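Local coordinates for methyl-accepting chemotaxis protein (Vibrio parahaemolyticus, PDB 4EXO), which probably senses small extracellular molecules through its periplasmic PAS-like Cache domain, which holds pyruvic acid here, and passes the signal on to the chemotaxis machinery, at residues N41-A44 with A45-I48. Residues are numbered along the deposited sequence; the frame is centred on the assembly and turned at random.
Sequences NKQA and AKEI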
loop_
_atom_site.group_PDB
_atom_site.type_symbol
_atom_site.label_atom_id
_atom_site.label_comp_id
_atom_site.label_asym_id
_atom_site.label_seq_id
_atom_site.Cartn_x
_atom_site.Cartn_y
_atom_site.Cartn_z
ATOM N N ASN A 41 0.973 -21.678 1.636
ATOM C CA ASN A 41 1.565 -20.344 1.743
ATOM C C ASN A 41 0.725 -19.358 2.557
ATOM O O ASN A 41 1.094 -18.182 2.674
ATOM C CB ASN A 41 1.810 -19.783 0.334
ATOM C CG ASN A 41 3.033 -20.398 -0.330
ATOM O OD1 ASN A 41 3.954 -20.886 0.350
ATOM N ND2 ASN A 41 3.062 -20.360 -1.661
ATOM N N LYS A 42 -0.395 -19.831 3.110
ATOM C CA LYS A 42 -1.323 -18.949 3.826
ATOM C C LYS A 42 -0.642 -18.315 5.029
ATOM O O LYS A 42 -0.809 -17.109 5.287
ATOM C CB LYS A 42 -2.550 -19.716 4.302
ATOM C CG LYS A 42 -3.610 -19.986 3.267
ATOM C CD LYS A 42 -4.662 -20.832 3.969
ATOM C CE LYS A 42 -6.002 -20.779 3.339
ATOM N NZ LYS A 42 -6.926 -21.675 4.153
ATOM N N GLN A 43 0.140 -19.115 5.763
ATOM C CA GLN A 43 0.809 -18.605 6.945
ATOM C C GLN A 43 1.773 -17.480 6.589
ATOM O O GLN A 43 1.817 -16.443 7.269
ATOM C CB GLN A 43 1.540 -19.719 7.719
ATOM C CG GLN A 43 2.279 -19.217 8.931
ATOM C CD GLN A 43 1.322 -18.625 9.991
ATOM O OE1 GLN A 43 0.250 -19.182 10.259
ATOM N NE2 GLN A 43 1.712 -17.484 10.579
ATOM N N ALA A 44 2.558 -17.684 5.536
ATOM C CA ALA A 44 3.499 -16.644 5.104
ATOM C C ALA A 44 2.780 -15.362 4.619
ATOM O O ALA A 44 3.267 -14.229 4.833
ATOM C CB ALA A 44 4.433 -17.196 4.003
ATOM N N ALA A 45 1.645 -15.547 3.940
ATOM C CA ALA A 45 0.840 -14.399 3.495
ATOM C C ALA A 45 0.236 -13.661 4.690
ATOM O O ALA A 45 0.209 -12.433 4.708
ATOM C CB ALA A 45 -0.249 -14.842 2.534
ATOM N N LYS A 46 -0.274 -14.394 5.680
ATOM C CA LYS A 46 -0.732 -13.752 6.913
ATOM C C LYS A 46 0.303 -12.876 7.559
ATOM O O LYS A 46 -0.029 -11.772 7.983
ATOM C CB LYS A 46 -1.219 -14.756 7.986
ATOM C CG LYS A 46 -2.491 -15.477 7.663
ATOM C CD LYS A 46 -2.776 -16.516 8.782
ATOM C CE LYS A 46 -2.815 -15.841 10.171
ATOM N NZ LYS A 46 -3.171 -16.801 11.272
ATOM N N GLU A 47 1.548 -13.338 7.627
ATOM C CA GLU A 47 2.601 -12.561 8.280
ATOM C C GLU A 47 2.932 -11.228 7.594
ATOM O O GLU A 47 3.245 -10.217 8.263
ATOM C CB GLU A 47 3.831 -13.448 8.479
ATOM C CG GLU A 47 3.509 -14.562 9.462
ATOM C CD GLU A 47 4.612 -15.581 9.590
ATOM O OE1 GLU A 47 5.754 -15.278 9.165
ATOM O OE2 GLU A 47 4.326 -16.676 10.125
ATOM N N ILE A 48 2.829 -11.212 6.270
ATOM C CA ILE A 48 2.989 -9.994 5.495
ATOM C C ILE A 48 1.780 -9.061 5.698
ATOM O O ILE A 48 1.938 -7.868 5.982
ATOM C CB ILE A 48 3.145 -10.302 3.976
ATOM C CG1 ILE A 48 4.471 -11.061 3.732
ATOM C CG2 ILE A 48 3.083 -9.001 3.187
ATOM C CD1 ILE A 48 4.532 -11.743 2.402
#
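Gln43 and Glu47 face each other one turn apart on the first turns of the short helix 42-51. Glu47 was modelled in two conformers, and the pairing described here belongs to one of them, so the bond is probably not permanent. In it, Gln43 NE2 donates to Glu47 OE2 at 2.8 Å. The bond is nearly straight, with 165° at the hydrogen. It uses the anti lone pair of OE2, on the side away from OE1, and OE2 lies close to the amide plane of Gln43. The amide and carboxylate planes are turned 56° against each other. The bend of the Gln43 chain at chi2 (64°) turns NE2 along the helix toward Glu47. Separately, Glu47 CG packs 3.3 Å from the backbone Gln43 O. This i to i+4 pair sits on the exposed side of the helix.

Beneath it runs regular alpha-helical bonding. Ala45 N binds Asn41 O at 3.0 Å, Lys46 N binds Lys42 O at 2.8 Å, and Glu47 N binds Gln43 O at 3.1 Å. Ile48 N reaches Ala44 O only weakly, at 3.4 Å. Lys46 CG rests against Lys42 O, while its NZ forms a salt bridge with Glu79.

In this single Cache domain the contact is structural packing away from the pyruvic acid pocket: the bound ligand is about 13 Å from the side chain of Lys46. Ala44, Ala45 and Ile48 touch Leu32 of helix 30-34, and Lys42 and Lys46 lie against Trp136 of the C-terminal strand 136-143. Ile48 also packs on Ile48 of the second subunit.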